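Long-range contacts in ULam111 (Flavobacterium sp., PDB 5WUT), which probably hydrolyses the beta-1,3-glucosidic bonds of laminarin, as a beta-jelly-roll laminarinase of glycoside hydrolase family 16: residues Glu79-Tyr84 with Asp197-Phe202; Ile119-Tyr124 with Tyr163-Thr168; Thr134-Thr139 with Asp170-Phe175. One frame throughout, in Å; residues are numbered along the deposited sequence.

How the contacts relate
Contacts 2 and 3 are buried and mostly apolar, whereas contact 1 is only partly buried and mixes backbone bonds, a hydroxyl-carboxylate bond and aromatic packing. Contact 1 pairs two strand ends within a sheet. Contacts 2 and 3 press the two layers of the sandwich together, and their centres lie about 7 Å apart. They use neighbouring strands in both layers: 118-123 beside 131-137, and 161-167 beside 172-176, the latter two joined by a probable hydrogen bond from Phe-175 N to Ala-164 O (2.8 Å). Trp-167 of contact 2 packs on contact 1, and its N makes a probable hydrogen bond to Gly-83 O (2.9 Å).

Contact 1 (Glu79-Tyr84 with Asp197-Phe202); sequences EFQYGY and DQPFYF
Phe-80 and Phe-200 face each other as an antiparallel hydrogen-bonded pair. Phe-80 N reaches Phe-200 O at 3.1 Å, in the plane of that carbonyl, while the return bond from Phe-200 N to Phe-80 O, at 2.8 Å, arrives from well above the plane. On the side of the sheet that carries these two phenylalanines, the side chains of Phe-80 and Phe-202 cross at a slant, Phe-80 CD2 to Phe-202 CE2 3.9 Å, and Val-233 of strand 224-234 touches both. Glu-79 goes to the other side. Its extended chain runs alongside Tyr-201, pointing the same way, and its carboxylate plane is within 20° of parallel to the tyrosine ring, Glu-79 OE2 to Tyr-201 CD2 3.8 Å. That carboxylate is held by Ser-106 and by the backbone N of Gly-76.

Past the paired residues, Gln-81 sends its chain out with CG opposite the backbone N (chi1 -178°), which lays the amide along the backbone of 197-199, OE1 at 3.3 Å from Gln-198 CA. The same CG sits over the centre of the Tyr-82 ring, 3.8 Å above its plane. The Tyr-82 hydroxyl then donates to Asp-197 OD1 at 2.6 Å. This bond leaves the edge of the ring but meets the carboxylate from above its plane, the two planes being 74° apart; a weak bond from Gln-81 NE2 also reaches the hydroxyl. Asp-197 OD1 takes a second hydrogen bond from Trp-194 NE1. Two donors on one oxygen would favour the ionised carboxylate, so a charge-assisted bond probably ties the loop end of this contact, while backbone pairing and aromatic packing hold the strand end.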
loop_
_atom_site.group_PDB
_atom_site.type_symbol
_atom_site.label_atom_id
_atom_site.label_comp_id
_atom_site.label_asym_id
_atom_site.label_seq_id
_atom_site.Cartn_x
_atom_site.Cartn_y
_atom_site.Cartn_z
ATOM N N GLU A 79 -6.578 6.546 26.737
ATOM C CA GLU A 79 -6.967 5.212 26.282
ATOM C C GLU A 79 -8.233 5.298 25.434
ATOM O O GLU A 79 -9.103 6.147 25.669
ATOM C CB GLU A 79 -7.168 4.258 27.469
ATOM C CG GLU A 79 -5.934 4.165 28.378
ATOM C CD GLU A 79 -5.976 2.996 29.351
ATOM O OE1 GLU A 79 -7.064 2.419 29.548
ATOM O OE2 GLU A 79 -4.908 2.652 29.939
ATOM N N PHE A 80 -8.308 4.435 24.425
ATOM C CA PHE A 80 -9.409 4.446 23.462
ATOM C C PHE A 80 -9.879 3.052 23.094
ATOM O O PHE A 80 -9.087 2.119 23.025
ATOM C CB PHE A 80 -8.986 5.207 22.198
ATOM C CG PHE A 80 -8.568 6.617 22.480
ATOM C CD1 PHE A 80 -9.515 7.622 22.542
ATOM C CD2 PHE A 80 -7.250 6.924 22.738
ATOM C CE1 PHE A 80 -9.145 8.926 22.831
ATOM C CE2 PHE A 80 -6.872 8.220 23.039
ATOM C CZ PHE A 80 -7.835 9.224 23.068
ATOM N N GLN A 81 -11.183 2.918 22.866
ATOM C CA GLN A 81 -11.763 1.674 22.379
ATOM C C GLN A 81 -12.404 1.936 21.023
ATOM O O GLN A 81 -13.388 2.695 20.939
ATOM C CB GLN A 81 -12.800 1.126 23.355
ATOM C CG GLN A 81 -13.404 -0.196 22.921
ATOM C CD GLN A 81 -14.368 -0.765 23.950
ATOM O OE1 GLN A 81 -14.230 -0.521 25.154
ATOM N NE2 GLN A 81 -15.352 -1.527 23.481
ATOM N N TYR A 82 -11.810 1.322 19.992
ATOM C CA TYR A 82 -12.167 1.445 18.576
ATOM C C TYR A 82 -11.766 2.796 18.003
ATOM O O TYR A 82 -11.536 3.765 18.731
ATOM C CB TYR A 82 -13.680 1.217 18.327
ATOM C CG TYR A 82 -14.249 -0.037 18.958
ATOM C CD1 TYR A 82 -13.547 -1.233 18.953
ATOM C CD2 TYR A 82 -15.503 -0.024 19.557
ATOM C CE1 TYR A 82 -14.056 -2.368 19.552
ATOM C CE2 TYR A 82 -16.029 -1.156 20.153
ATOM C CZ TYR A 82 -15.314 -2.326 20.144
ATOM O OH TYR A 82 -15.846 -3.446 20.739
ATOM N N GLY A 83 -11.682 2.848 16.681
ATOM C CA GLY A 83 -11.417 4.096 15.999
ATOM C C GLY A 83 -10.506 3.931 14.805
ATOM O O GLY A 83 -10.004 2.843 14.533
ATOM N N TYR A 84 -10.317 5.016 14.075
ATOM C CA TYR A 84 -9.280 5.070 13.065
ATOM C C TYR A 84 -8.114 5.786 13.720
ATOM O O TYR A 84 -8.226 6.949 14.100
ATOM C CB TYR A 84 -9.738 5.792 11.791
ATOM C CG TYR A 84 -8.771 5.564 10.633
ATOM C CD1 TYR A 84 -7.671 6.394 10.438
ATOM C CD2 TYR A 84 -8.961 4.500 9.746
ATOM C CE1 TYR A 84 -6.777 6.166 9.382
ATOM C CE2 TYR A 84 -8.091 4.276 8.687
ATOM C CZ TYR A 84 -7.002 5.107 8.516
ATOM O OH TYR A 84 -6.138 4.855 7.469
ATOM N N ASP A 197 -12.258 -5.704 22.600
ATOM C CA ASP A 197 -13.445 -4.940 22.967
ATOM C C ASP A 197 -13.249 -4.298 24.335
ATOM O O ASP A 197 -14.034 -4.494 25.269
ATOM C CB ASP A 197 -14.693 -5.831 22.949
ATOM C CG ASP A 197 -14.957 -6.440 21.584
ATOM O OD1 ASP A 197 -14.751 -5.750 20.564
ATOM O OD2 ASP A 197 -15.398 -7.606 21.541
ATOM N N GLN A 198 -12.163 -3.535 24.436
ATOM C CA GLN A 198 -11.816 -2.787 25.640
ATOM C C GLN A 198 -10.947 -1.618 25.203
ATOM O O GLN A 198 -10.451 -1.598 24.075
ATOM C CB GLN A 198 -11.073 -3.661 26.646
ATOM C CG GLN A 198 -9.746 -4.161 26.111
ATOM C CD GLN A 198 -8.824 -4.709 27.182
ATOM O OE1 GLN A 198 -8.835 -4.264 28.337
ATOM N NE2 GLN A 198 -8.023 -5.697 26.805
ATOM N N PRO A 199 -10.749 -0.631 26.087
ATOM C CA PRO A 199 -9.800 0.431 25.736
ATOM C C PRO A 199 -8.375 -0.114 25.643
ATOM O O PRO A 199 -8.036 -1.094 26.324
ATOM C CB PRO A 199 -9.932 1.431 26.897
ATOM C CG PRO A 199 -11.256 1.084 27.563
ATOM C CD PRO A 199 -11.388 -0.397 27.395
ATOM N N PHE A 200 -7.574 0.521 24.793
ATOM C CA PHE A 200 -6.154 0.213 24.651
ATOM C C PHE A 200 -5.345 1.488 24.846
ATOM O O PHE A 200 -5.876 2.572 24.661
ATOM C CB PHE A 200 -5.872 -0.389 23.263
ATOM C CG PHE A 200 -6.045 -1.890 23.198
ATOM C CD1 PHE A 200 -7.286 -2.478 23.439
ATOM C CD2 PHE A 200 -4.972 -2.706 22.868
ATOM C CE1 PHE A 200 -7.425 -3.861 23.408
ATOM C CE2 PHE A 200 -5.119 -4.075 22.817
ATOM C CZ PHE A 200 -6.345 -4.650 23.097
ATOM N N TYR A 201 -4.078 1.368 25.233
ATOM C CA TYR A 201 -3.197 2.533 25.298
ATOM C C TYR A 201 -2.044 2.425 24.309
ATOM O O TYR A 201 -1.778 1.351 23.769
ATOM C CB TYR A 201 -2.663 2.736 26.718
ATOM C CG TYR A 201 -1.810 1.619 27.287
ATOM C CD1 TYR A 201 -0.437 1.607 27.089
ATOM C CD2 TYR A 201 -2.375 0.614 28.066
ATOM C CE1 TYR A 201 0.368 0.613 27.642
ATOM C CE2 TYR A 201 -1.582 -0.390 28.624
ATOM C CZ TYR A 201 -0.210 -0.382 28.403
ATOM O OH TYR A 201 0.609 -1.355 28.952
ATOM N N PHE A 202 -1.389 3.555 24.057
ATOM C CA PHE A 202 -0.315 3.657 23.063
ATOM C C PHE A 202 1.046 3.409 23.654
ATOM O O PHE A 202 1.266 3.726 24.808
ATOM C CB PHE A 202 -0.308 5.040 22.415
ATOM C CG PHE A 202 -1.551 5.349 21.655
ATOM C CD1 PHE A 202 -1.823 4.678 20.476
ATOM C CD2 PHE A 202 -2.440 6.315 22.099
ATOM C CE1 PHE A 202 -2.978 4.962 19.755
ATOM C CE2 PHE A 202 -3.601 6.604 21.384
ATOM C CZ PHE A 202 -3.866 5.928 20.207
#

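Contact 2 (Ile119-Tyr124 with Tyr163-Thr168); sequences IDILEY and YAIDWT
Leu-122 lies over one face of the Tyr-163 ring: its CG stands 3.7 Å from the ring centroid and 4° off the normal, a CH-pi contact. Leu-122 CD1 lies over the same face toward the CD1-CE1 side, 3.6 Å from Tyr-163 CD1. Beside this pair, Ile-121 and Ile-165 meet at about a right angle. CG1 of Ile-121 fits against CG2 of Ile-165 at 3.8 Å, while the other branch of Ile-121, CG2, rests on the backbone between Tyr-163 and Ala-164. The turn of Ile-165 (chi1 55°) places its CD1 between Ile-119 and Ile-121, 4.0 Å from Ile-119 CG2. Ile-119 CD1 lies over one face of the Trp-167 indole. A water bridges the two strands, donating to Ile-121 O (3.0 Å) and Ala-164 O (3.1 Å).

An alanine in place of Tyr-163 removes the ring under Leu-122 and is likely to leave a gap between the layers.

Strands 119-121 and 163-167, in facing layers of the beta-jelly roll, approach to 7.7 Å at 139°. Ile-121 and Leu-122, both opposite Phe-101, form a classic beta bulge. Asp-120 and Glu-123 point away and, with Glu-118, match the family 16 signature Glu-x-Asp-x-x-Glu, which probably carries the catalytic acids.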
loop_
_atom_site.group_PDB
_atom_site.type_symbol
_atom_site.label_atom_id
_atom_site.label_comp_id
_atom_site.label_asym_id
_atom_site.label_seq_id
_atom_site.Cartn_x
_atom_site.Cartn_y
_atom_site.Cartn_z
ATOM N N ILE A 119 -1.693 -4.642 19.720
ATOM C CA ILE A 119 -1.844 -4.234 18.317
ATOM C C ILE A 119 -0.549 -3.584 17.844
ATOM O O ILE A 119 -0.145 -2.557 18.384
ATOM C CB ILE A 119 -3.009 -3.226 18.105
ATOM C CG1 ILE A 119 -4.277 -3.688 18.827
ATOM C CG2 ILE A 119 -3.240 -2.983 16.583
ATOM C CD1 ILE A 119 -5.392 -2.664 18.808
ATOM N N ASP A 120 0.105 -4.185 16.850
ATOM C CA ASP A 120 1.370 -3.676 16.343
ATOM C C ASP A 120 1.135 -2.930 15.041
ATOM O O ASP A 120 0.863 -3.542 13.996
ATOM C CB ASP A 120 2.369 -4.809 16.112
ATOM C CG ASP A 120 2.738 -5.526 17.380
ATOM O OD1 ASP A 120 2.684 -4.905 18.449
ATOM O OD2 ASP A 120 3.125 -6.705 17.295
ATOM N N ILE A 121 1.277 -1.611 15.098
ATOM C CA ILE A 121 0.851 -0.749 13.998
ATOM C C ILE A 121 2.018 -0.297 13.109
ATOM O O ILE A 121 1.960 -0.429 11.885
ATOM C CB ILE A 121 0.106 0.484 14.556
ATOM C CG1 ILE A 121 -1.058 0.031 15.450
ATOM C CG2 ILE A 121 -0.371 1.377 13.405
ATOM C CD1 ILE A 121 -1.758 1.190 16.197
ATOM N N LEU A 122 3.060 0.272 13.727
ATOM C CA LEU A 122 4.319 0.547 13.047
ATOM C C LEU A 122 5.324 -0.437 13.611
ATOM O O LEU A 122 5.594 -0.416 14.801
ATOM C CB LEU A 122 4.781 2.001 13.270
ATOM C CG LEU A 122 6.084 2.520 12.623
ATOM C CD1 LEU A 122 6.103 4.023 12.778
ATOM C CD2 LEU A 122 7.396 1.934 13.171
ATOM N N GLU A 123 5.851 -1.317 12.764
ATOM C CA GLU A 123 6.899 -2.249 13.182
ATOM C C GLU A 123 7.911 -2.381 12.063
ATOM O O GLU A 123 7.558 -2.726 10.931
ATOM C CB GLU A 123 6.343 -3.626 13.505
ATOM C CG GLU A 123 5.273 -3.648 14.550
ATOM C CD GLU A 123 5.811 -3.461 15.953
ATOM O OE1 GLU A 123 7.031 -3.648 16.177
ATOM O OE2 GLU A 123 4.993 -3.127 16.837
ATOM N N TYR A 124 9.170 -2.122 12.381
ATOM C CA TYR A 124 10.247 -2.167 11.401
ATOM C C TYR A 124 11.483 -2.673 12.094
ATOM O O TYR A 124 11.760 -2.266 13.217
ATOM C CB TYR A 124 10.485 -0.782 10.811
ATOM C CG TYR A 124 11.682 -0.615 9.907
ATOM C CD1 TYR A 124 12.847 -0.031 10.388
ATOM C CD2 TYR A 124 11.631 -0.973 8.558
ATOM C CE1 TYR A 124 13.948 0.158 9.553
ATOM C CE2 TYR A 124 12.712 -0.782 7.726
ATOM C CZ TYR A 124 13.870 -0.216 8.233
ATOM O OH TYR A 124 14.949 -0.026 7.409
ATOM N N TYR A 163 1.039 5.217 9.226
ATOM C CA TYR A 163 0.766 3.891 9.757
ATOM C C TYR A 163 -0.531 3.967 10.517
ATOM O O TYR A 163 -0.644 4.799 11.404
ATOM C CB TYR A 163 1.908 3.430 10.671
ATOM C CG TYR A 163 3.271 3.447 10.022
ATOM C CD1 TYR A 163 4.024 4.617 9.940
ATOM C CD2 TYR A 163 3.832 2.276 9.518
ATOM C CE1 TYR A 163 5.283 4.619 9.343
ATOM C CE2 TYR A 163 5.082 2.271 8.940
ATOM C CZ TYR A 163 5.809 3.441 8.852
ATOM O OH TYR A 163 7.072 3.420 8.261
ATOM N N ALA A 164 -1.522 3.146 10.163
ATOM C CA ALA A 164 -2.832 3.306 10.774
ATOM C C ALA A 164 -3.583 1.999 10.954
ATOM O O ALA A 164 -3.264 0.991 10.324
ATOM C CB ALA A 164 -3.679 4.273 9.942
ATOM N N ILE A 165 -4.588 2.029 11.829
ATOM C CA ILE A 165 -5.551 0.940 11.938
ATOM C C ILE A 165 -6.965 1.492 11.888
ATOM O O ILE A 165 -7.211 2.625 12.298
ATOM C CB ILE A 165 -5.394 0.117 13.236
ATOM C CG1 ILE A 165 -5.450 1.016 14.475
ATOM C CG2 ILE A 165 -4.093 -0.658 13.205
ATOM C CD1 ILE A 165 -5.506 0.237 15.791
ATOM N N ASP A 166 -7.885 0.695 11.360
ATOM C CA ASP A 166 -9.307 0.951 11.555
ATOM C C ASP A 166 -9.805 -0.195 12.403
ATOM O O ASP A 166 -9.812 -1.350 11.978
ATOM C CB ASP A 166 -10.068 1.061 10.237
ATOM C CG ASP A 166 -11.467 1.657 10.427
ATOM O OD1 ASP A 166 -11.693 2.333 11.449
ATOM O OD2 ASP A 166 -12.320 1.489 9.542
ATOM N N TRP A 167 -10.201 0.137 13.621
ATOM C CA TRP A 167 -10.483 -0.832 14.661
ATOM C C TRP A 167 -11.950 -0.754 15.030
ATOM O O TRP A 167 -12.441 0.300 15.453
ATOM C CB TRP A 167 -9.579 -0.526 15.860
ATOM C CG TRP A 167 -9.858 -1.228 17.164
ATOM C CD1 TRP A 167 -10.549 -2.396 17.376
ATOM C CD2 TRP A 167 -9.422 -0.785 18.445
ATOM N NE1 TRP A 167 -10.574 -2.696 18.720
ATOM C CE2 TRP A 167 -9.887 -1.721 19.399
ATOM C CE3 TRP A 167 -8.690 0.327 18.883
ATOM C CZ2 TRP A 167 -9.646 -1.577 20.761
ATOM C CZ3 TRP A 167 -8.451 0.462 20.231
ATOM C CH2 TRP A 167 -8.923 -0.483 21.155
ATOM N N THR A 168 -12.665 -1.860 14.832
ATOM C CA THR A 168 -14.074 -1.944 15.230
ATOM C C THR A 168 -14.310 -3.197 16.062
ATOM O O THR A 168 -13.396 -3.972 16.305
ATOM C CB THR A 168 -15.027 -1.976 14.012
ATOM O OG1 THR A 168 -14.875 -3.231 13.335
ATOM C CG2 THR A 168 -14.730 -0.845 13.051
HETATM O O HOH W 1 -0.524 -0.551 10.270
#

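Contact 3 (Thr134-Thr139 with Asp170-Phe175); sequences TSLHTT and DKMDFF
Phe-174 packs against strand 134-137, its ring touching three successive residues there. With CG anti to its own carbonyl carbon (chi1 -64°), the ring is turned along 134-136. Thr-134 and Phe-174 run alongside in opposing senses, Thr-134 CB 3.5 Å from Phe-174 CD2. At the far end of the ring Leu-136 crosses at a slant: its CD1 lies at the edge, in the ring plane, 3.7 Å from Phe-174 CZ, while CD2 is 3.8 Å from Phe-174 CE1. Between these two, the carbonyl O of Ser-135 comes within 3.8 Å of Phe-174 CZ. Met-172 extends the apolar patch, its CG 4.3 Å from Leu-136 CD1.

Around this shell, Tyr-182 of strand 179-184 packs on Phe-174, Thr-134 and Leu-136, and Ile-165 backs both Phe-174 and Met-172. Strands 134-137 and 172-175 approach to 8.6 Å, their directions 149° from each other.

Apart from this apolar contact, Lys-171 NZ forms a salt bridge with Asp-173 OD1 at 2.7 Å. Thr-183 OG1 bonds Asp-173 OD2, and Arg-152 of the second subunit makes a long, weak ion pair with OD1. Dispersion and shape, without direct hydrogen bonds between the segments, thus hold Met-172 and Phe-174 in place, and the ionic bonds of Lys-171 and Asp-173 lie outside the contact.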
loop_
_atom_site.group_PDB
_atom_site.type_symbol
_atom_site.label_atom_id
_atom_site.label_comp_id
_atom_site.label_asym_id
_atom_site.label_seq_id
_atom_site.Cartn_x
_atom_site.Cartn_y
_atom_site.Cartn_z
ATOM N N THR A 134 2.747 -5.802 10.453
ATOM C CA THR A 134 1.523 -5.430 11.164
ATOM C C THR A 134 0.991 -6.700 11.794
ATOM O O THR A 134 0.857 -7.709 11.103
ATOM C CB THR A 134 0.472 -4.815 10.233
ATOM O OG1 THR A 134 0.234 -5.706 9.135
ATOM C CG2 THR A 134 0.963 -3.488 9.694
ATOM N N SER A 135 0.723 -6.664 13.103
ATOM C CA SER A 135 0.482 -7.887 13.870
ATOM C C SER A 135 -0.467 -7.700 15.031
ATOM O O SER A 135 -0.688 -6.579 15.509
ATOM C CB SER A 135 1.788 -8.451 14.438
ATOM O OG SER A 135 2.864 -8.360 13.524
ATOM N N LEU A 136 -0.970 -8.834 15.506
ATOM C CA LEU A 136 -1.743 -8.938 16.751
ATOM C C LEU A 136 -1.092 -9.981 17.647
ATOM O O LEU A 136 -0.584 -10.973 17.153
ATOM C CB LEU A 136 -3.193 -9.351 16.498
ATOM C CG LEU A 136 -4.141 -8.400 15.767
ATOM C CD1 LEU A 136 -4.073 -6.959 16.252
ATOM C CD2 LEU A 136 -3.894 -8.492 14.287
ATOM N N HIS A 137 -1.109 -9.745 18.957
ATOM C CA HIS A 137 -0.721 -10.759 19.936
ATOM C C HIS A 137 -1.868 -10.932 20.909
ATOM O O HIS A 137 -2.431 -9.947 21.406
ATOM C CB HIS A 137 0.544 -10.363 20.690
ATOM C CG HIS A 137 1.728 -10.202 19.805
ATOM N ND1 HIS A 137 2.682 -11.184 19.652
ATOM C CD2 HIS A 137 2.095 -9.186 18.991
ATOM C CE1 HIS A 137 3.597 -10.770 18.796
ATOM N NE2 HIS A 137 3.262 -9.561 18.377
ATOM N N THR A 138 -2.249 -12.184 21.133
ATOM C CA THR A 138 -3.377 -12.546 21.988
ATOM C C THR A 138 -3.052 -13.866 22.679
ATOM O O THR A 138 -2.056 -14.502 22.350
ATOM C CB THR A 138 -4.664 -12.733 21.174
ATOM O OG1 THR A 138 -4.476 -13.839 20.288
ATOM C CG2 THR A 138 -4.978 -11.512 20.337
ATOM N N THR A 139 -3.929 -14.325 23.566
ATOM C CA THR A 139 -3.738 -15.667 24.125
ATOM C C THR A 139 -3.723 -16.726 23.015
ATOM O O THR A 139 -2.905 -17.653 23.034
ATOM C CB THR A 139 -4.819 -15.995 25.154
ATOM O OG1 THR A 139 -4.531 -15.276 26.354
ATOM C CG2 THR A 139 -4.845 -17.488 25.474
ATOM N N ASP A 170 -15.732 -5.696 15.110
ATOM C CA ASP A 170 -15.762 -6.854 14.219
ATOM C C ASP A 170 -14.436 -7.145 13.518
ATOM O O ASP A 170 -14.176 -8.283 13.121
ATOM C CB ASP A 170 -16.847 -6.678 13.166
ATOM C CG ASP A 170 -18.240 -6.666 13.763
ATOM O OD1 ASP A 170 -18.549 -7.536 14.608
ATOM O OD2 ASP A 170 -19.006 -5.761 13.403
ATOM N N LYS A 171 -13.603 -6.129 13.324
ATOM C CA LYS A 171 -12.358 -6.372 12.612
ATOM C C LYS A 171 -11.291 -5.324 12.868
ATOM O O LYS A 171 -11.570 -4.222 13.354
ATOM C CB LYS A 171 -12.608 -6.475 11.108
ATOM C CG LYS A 171 -13.259 -5.274 10.517
ATOM C CD LYS A 171 -13.207 -5.338 9.002
ATOM C CE LYS A 171 -13.978 -4.183 8.413
ATOM N NZ LYS A 171 -13.276 -2.896 8.637
ATOM N N MET A 172 -10.062 -5.697 12.531
ATOM C CA MET A 172 -8.907 -4.828 12.637
ATOM C C MET A 172 -8.260 -4.699 11.265
ATOM O O MET A 172 -7.702 -5.679 10.756
ATOM C CB MET A 172 -7.907 -5.399 13.644
ATOM C CG MET A 172 -6.845 -4.420 14.114
ATOM S SD MET A 172 -7.488 -3.314 15.388
ATOM C CE MET A 172 -7.709 -4.435 16.763
ATOM N N ASP A 173 -8.346 -3.512 10.670
ATOM C CA ASP A 173 -7.708 -3.226 9.378
ATOM C C ASP A 173 -6.426 -2.436 9.605
ATOM O O ASP A 173 -6.416 -1.503 10.418
ATOM C CB ASP A 173 -8.614 -2.394 8.466
ATOM C CG ASP A 173 -9.777 -3.170 7.872
ATOM O OD1 ASP A 173 -10.807 -2.524 7.597
ATOM O OD2 ASP A 173 -9.683 -4.384 7.635
ATOM N N PHE A 174 -5.362 -2.775 8.879
ATOM C CA PHE A 174 -4.094 -2.064 8.995
ATOM C C PHE A 174 -3.751 -1.372 7.680
ATOM O O PHE A 174 -3.884 -1.988 6.613
ATOM C CB PHE A 174 -2.957 -3.031 9.360
ATOM C CG PHE A 174 -3.097 -3.690 10.719
ATOM C CD1 PHE A 174 -4.006 -4.725 10.921
ATOM C CD2 PHE A 174 -2.260 -3.321 11.775
ATOM C CE1 PHE A 174 -4.111 -5.352 12.177
ATOM C CE2 PHE A 174 -2.356 -3.938 13.013
ATOM C CZ PHE A 174 -3.283 -4.949 13.218
ATOM N N PHE A 175 -3.313 -0.114 7.753
ATOM C CA PHE A 175 -3.003 0.688 6.569
ATOM C C PHE A 175 -1.613 1.282 6.623
ATOM O O PHE A 175 -1.180 1.787 7.659
ATOM C CB PHE A 175 -4.009 1.842 6.394
ATOM C CG PHE A 175 -5.447 1.424 6.390
ATOM C CD1 PHE A 175 -6.122 1.183 7.580
ATOM C CD2 PHE A 175 -6.152 1.328 5.198
ATOM C CE1 PHE A 175 -7.445 0.804 7.573
ATOM C CE2 PHE A 175 -7.479 0.971 5.181
ATOM C CZ PHE A 175 -8.139 0.702 6.376
#